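Local coordinates for acetaldehyde dehydrogenase (Acetylating) (Geobacillus thermoglucosidasius, PDB 5J78), which probably catalyses the reversible, NAD-dependent conversion of acetaldehyde and coenzyme A to acetyl-CoA, at residues I116-D119 / V124-I127; T351-E356 / A369-K374. All coordinates share one frame; numbering follows the deposited sequence.

Interaction 1 of 2, residues I116-D119 / V124-I127; sequences IRRD and VWEI
Arg-118 and Trp-125 run alongside each other in the same direction on one face of an antiparallel hairpin, from a non-hydrogen-bonded pair. In one of its two conformers, so that the contact may not be permanent, the arginine chain runs extended over the indole: Arg-118 CD stands 4.2 Å from the centroid of the Trp-125 five-membered ring in a CH-pi contact, and Arg-118 CZ makes a cation-pi contact at 4.7 Å from the same centroid. The guanidinium is tilted 63° to the ring rather than laid flat on it, bringing Arg-118 NH1 to 3.5 Å from Trp-125 CE2. On the other face Arg-117 and Glu-126 reach across each other. With its CG anti to the backbone N (chi1 -171°) and its chain extended, Arg-117 can span two acids: NH1 bonds weakly to Glu-126 OE2 at 3.2 Å, and NH2, also weakly, to Asp-119 OD2 at 3.1 Å, an oxygen that Asn-122 grips as well. Ile-116 and Arg-117 sit together opposite the single residue Glu-126, a classic beta bulge: Ile-116 N donates to Glu-126 O (2.8 Å) and Glu-126 N to Arg-117 O (2.9 Å). Phe-468 meets the Trp-125 ring edge-to-face, and a neighbouring subunit packs on Trp-125 and Val-124. The chemistry thus differs by face: a long arginine suits an aromatic platform on one; on the other a cation between two carboxylates probably offsets their mutual repulsion.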
# COMPACT_ATOMS: atom_id res chain seq x y z
N ILE A 116 -24.75 34.14 10.37
CA ILE A 116 -25.56 34.18 9.17
C ILE A 116 -27.03 33.97 9.52
O ILE A 116 -27.90 34.14 8.67
CB ILE A 116 -25.10 33.14 8.12
CG1 ILE A 116 -25.12 31.71 8.67
CG2 ILE A 116 -23.73 33.52 7.61
CD1 ILE A 116 -24.76 30.62 7.60
N ARG A 117 -27.31 33.64 10.78
CA ARG A 117 -28.67 33.35 11.20
C ARG A 117 -28.79 33.36 12.72
O ARG A 117 -27.93 32.83 13.41
CB ARG A 117 -29.10 31.98 10.66
CG ARG A 117 -30.56 31.67 10.87
CD ARG A 117 -30.95 30.33 10.25
NE ARG A 117 -32.24 29.88 10.76
CZ ARG A 117 -32.41 29.10 11.82
NH1 ARG A 117 -31.37 28.65 12.51
NH2 ARG A 117 -33.64 28.77 12.21
N ARG A 118 -29.83 34.01 13.23
CA ARG A 118 -30.16 33.96 14.65
C ARG A 118 -31.56 33.38 14.80
O ARG A 118 -32.52 33.95 14.28
CB ARG A 118 -30.07 35.34 15.31
CG ARG A 118 -28.65 35.85 15.47
CD ARG A 118 -28.58 37.02 16.45
NE ARG A 118 -27.49 37.93 16.10
CZ ARG A 118 -26.52 38.34 16.92
NH1 ARG A 118 -26.48 37.95 18.19
NH2 ARG A 118 -25.60 39.16 16.45
N ASP A 119 -31.64 32.24 15.48
CA ASP A 119 -32.92 31.56 15.72
C ASP A 119 -33.36 31.81 17.15
O ASP A 119 -32.96 31.11 18.07
CB ASP A 119 -32.79 30.06 15.46
CG ASP A 119 -34.11 29.32 15.61
OD1 ASP A 119 -35.09 29.88 16.13
OD2 ASP A 119 -34.16 28.14 15.21
N VAL A 124 -30.29 29.78 19.20
CA VAL A 124 -29.16 29.25 18.45
C VAL A 124 -28.72 30.28 17.42
O VAL A 124 -29.56 30.74 16.63
CB VAL A 124 -29.50 27.93 17.70
CG1 VAL A 124 -28.32 27.48 16.79
CG2 VAL A 124 -29.89 26.83 18.65
N TRP A 125 -27.44 30.64 17.42
CA TRP A 125 -26.84 31.43 16.34
C TRP A 125 -26.06 30.48 15.42
O TRP A 125 -25.35 29.59 15.91
CB TRP A 125 -25.87 32.50 16.85
CG TRP A 125 -26.36 33.36 17.94
CD1 TRP A 125 -27.66 33.63 18.26
CD2 TRP A 125 -25.55 34.08 18.88
NE1 TRP A 125 -27.71 34.47 19.34
CE2 TRP A 125 -26.43 34.76 19.74
CE3 TRP A 125 -24.17 34.21 19.07
CZ2 TRP A 125 -25.97 35.57 20.78
CZ3 TRP A 125 -23.71 35.01 20.11
CH2 TRP A 125 -24.61 35.68 20.95
N GLU A 126 -26.18 30.69 14.12
CA GLU A 126 -25.35 29.98 13.14
C GLU A 126 -24.23 30.87 12.65
O GLU A 126 -24.47 32.00 12.21
CB GLU A 126 -26.18 29.53 11.96
CG GLU A 126 -27.33 28.62 12.28
CD GLU A 126 -28.03 28.14 10.99
OE1 GLU A 126 -27.71 28.67 9.91
OE2 GLU A 126 -28.89 27.24 11.06
N ILE A 127 -23.01 30.36 12.74
CA ILE A 127 -21.82 31.06 12.28
C ILE A 127 -21.29 30.33 11.05
O ILE A 127 -21.13 29.11 11.07
CB ILE A 127 -20.72 31.12 13.34
CG1 ILE A 127 -21.22 31.79 14.62
CG2 ILE A 127 -19.50 31.86 12.82
CD1 ILE A 127 -20.29 31.51 15.80

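Interaction 2 of 2, residues T351-E356 / A369-K374; sequences TEVGKE and AFYIVK. Unlike the reference sequence in segment 369-374: Ile-372 (reference Thr).
Tyr-371 carries this contact, reaching from strand 367-373 to the loop of Thr-351, Glu-352 and Val-353. Along the strand, Ala-369 comes first, its backbone bonded to Gln-277 and Leu-279 of the adjacent strand 276-282. Phe-370 follows, with its backbone tied to Ala-348 and Glu-350 and its ring sent to the other face, against helix 286-295, a greasy surface that suits a large aromatic.

Tyr-371 comes next. Its CG lies anti to the carbonyl carbon (chi1 -66°), which swings the ring out so that its far end meets the loop. There Tyr-371 OH donates to Glu-352 O at 2.7 Å. It comes from above the carbonyl plane, 39° out of it. The backbone slides along the ring's edge: Thr-351 C is 3.7 Å from Tyr-371 CE2, and Glu-352 O lies near the ring plane. Val-353 crosses obliquely, its CG2 3.9 Å from Tyr-371 CE2 and 3.6 Å from Tyr-371 OH. A tyrosine therefore suits the place twice, its ring lying edge-on against the loop backbone and its hydroxyl answering a main-chain carbonyl. A phenylalanine here would probably leave Glu-352 O without this donor and the loop less firmly tied to the strand.

Further along the strand, Val-373 turns its branched side chain to Leu-382, and Lys-374 ends the segment with its backbone N bonded to Glu-378. Helix 376-388 thus packs on the face of the parallel sheet that bears Tyr-371 and Val-373, touching Val-353 too, while strands 345-349 and 276-282 flank strand 367-373.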
# COMPACT_ATOMS: atom_id res chain seq x y z
N THR A 351 -31.29 -1.79 -29.85
CA THR A 351 -32.20 -2.55 -28.99
C THR A 351 -31.52 -3.09 -27.73
O THR A 351 -32.19 -3.34 -26.74
CB THR A 351 -32.83 -3.74 -29.76
OG1 THR A 351 -31.80 -4.67 -30.14
CG2 THR A 351 -33.56 -3.24 -31.01
N GLU A 352 -30.20 -3.26 -27.79
CA GLU A 352 -29.43 -3.82 -26.67
C GLU A 352 -28.70 -2.77 -25.80
O GLU A 352 -28.36 -1.67 -26.26
CB GLU A 352 -28.40 -4.83 -27.19
CG GLU A 352 -29.02 -6.08 -27.81
CD GLU A 352 -30.14 -6.67 -26.98
OE1 GLU A 352 -29.87 -7.14 -25.84
OE2 GLU A 352 -31.30 -6.66 -27.45
N VAL A 353 -28.46 -3.14 -24.54
CA VAL A 353 -27.78 -2.29 -23.56
C VAL A 353 -26.65 -3.06 -22.87
O VAL A 353 -26.86 -4.18 -22.42
CB VAL A 353 -28.77 -1.78 -22.50
CG1 VAL A 353 -28.07 -0.87 -21.44
CG2 VAL A 353 -29.94 -1.05 -23.17
N GLY A 354 -25.46 -2.47 -22.79
CA GLY A 354 -24.36 -3.14 -22.13
C GLY A 354 -23.04 -2.56 -22.56
O GLY A 354 -22.96 -1.94 -23.61
N LYS A 355 -22.01 -2.78 -21.75
CA LYS A 355 -20.68 -2.22 -22.00
C LYS A 355 -20.16 -2.67 -23.35
O LYS A 355 -19.27 -2.04 -23.93
CB LYS A 355 -19.68 -2.63 -20.90
CG LYS A 355 -20.21 -2.69 -19.47
CD LYS A 355 -20.15 -1.36 -18.76
CE LYS A 355 -21.02 -1.41 -17.49
NZ LYS A 355 -21.03 -0.12 -16.73
N GLU A 356 -20.70 -3.77 -23.86
CA GLU A 356 -20.21 -4.39 -25.09
C GLU A 356 -21.04 -3.95 -26.29
O GLU A 356 -20.80 -4.40 -27.40
CB GLU A 356 -20.23 -5.91 -24.96
CG GLU A 356 -21.61 -6.59 -25.01
CD GLU A 356 -22.40 -6.50 -23.70
OE1 GLU A 356 -22.22 -5.54 -22.93
OE2 GLU A 356 -23.22 -7.42 -23.45
N ALA A 369 -27.98 7.11 -29.21
CA ALA A 369 -28.72 5.86 -29.44
C ALA A 369 -30.21 6.14 -29.50
O ALA A 369 -30.69 7.09 -28.88
CB ALA A 369 -28.42 4.83 -28.37
N PHE A 370 -30.94 5.31 -30.24
CA PHE A 370 -32.38 5.49 -30.45
C PHE A 370 -33.14 4.19 -30.17
O PHE A 370 -33.02 3.23 -30.92
CB PHE A 370 -32.64 5.95 -31.89
CG PHE A 370 -34.05 6.40 -32.15
CD1 PHE A 370 -35.04 5.50 -32.51
CD2 PHE A 370 -34.38 7.74 -32.06
CE1 PHE A 370 -36.33 5.92 -32.76
CE2 PHE A 370 -35.68 8.16 -32.31
CZ PHE A 370 -36.65 7.26 -32.66
N TYR A 371 -33.91 4.18 -29.09
CA TYR A 371 -34.65 2.98 -28.67
C TYR A 371 -36.13 3.21 -28.83
O TYR A 371 -36.67 4.25 -28.42
CB TYR A 371 -34.36 2.60 -27.22
CG TYR A 371 -32.94 2.16 -26.92
CD1 TYR A 371 -31.95 3.08 -26.64
CD2 TYR A 371 -32.62 0.81 -26.87
CE1 TYR A 371 -30.65 2.67 -26.35
CE2 TYR A 371 -31.33 0.39 -26.57
CZ TYR A 371 -30.35 1.33 -26.32
OH TYR A 371 -29.06 0.91 -26.03
N ILE A 372 -36.79 2.21 -29.41
CA ILE A 372 -38.24 2.17 -29.55
C ILE A 372 -38.86 1.45 -28.36
O ILE A 372 -38.40 0.37 -27.99
CB ILE A 372 -38.70 1.42 -30.82
CG1 ILE A 372 -37.70 1.55 -31.97
CG2 ILE A 372 -40.10 1.89 -31.25
CD1 ILE A 372 -37.60 2.89 -32.52
N VAL A 373 -39.90 2.03 -27.77
CA VAL A 373 -40.54 1.39 -26.62
C VAL A 373 -42.03 1.45 -26.82
O VAL A 373 -42.53 2.32 -27.53
CB VAL A 373 -40.15 2.06 -25.28
CG1 VAL A 373 -38.64 2.10 -25.14
CG2 VAL A 373 -40.75 3.46 -25.16
N LYS A 374 -42.76 0.54 -26.17
CA LYS A 374 -44.21 0.47 -26.34
C LYS A 374 -44.91 1.50 -25.46
O LYS A 374 -45.88 2.14 -25.89
CB LYS A 374 -44.71 -0.94 -26.02
CG LYS A 374 -44.68 -1.91 -27.20
CD LYS A 374 -43.50 -2.88 -27.13
CE LYS A 374 -43.58 -3.79 -25.90
NZ LYS A 374 -42.82 -5.07 -26.07

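Interaction 1 closes before interaction 2 opens along the chain, and the two lie on opposite sides of its centre, their centres 52 Å apart and nearest atoms about 39 Å apart. They share no sheet. The hairpin of interaction 1 joins strand 461-468 near the end of the modelled chain and touches a second subunit, consistent with the oligomerisation arm of aldehyde dehydrogenases. Interaction 2 belongs to the parallel sheet of residues 244-420, matching the domain that carries the catalytic cysteine in this family, and no other chain touches it. One contact thus lies where a second subunit packs, the other ties a loop to a domain's sheet.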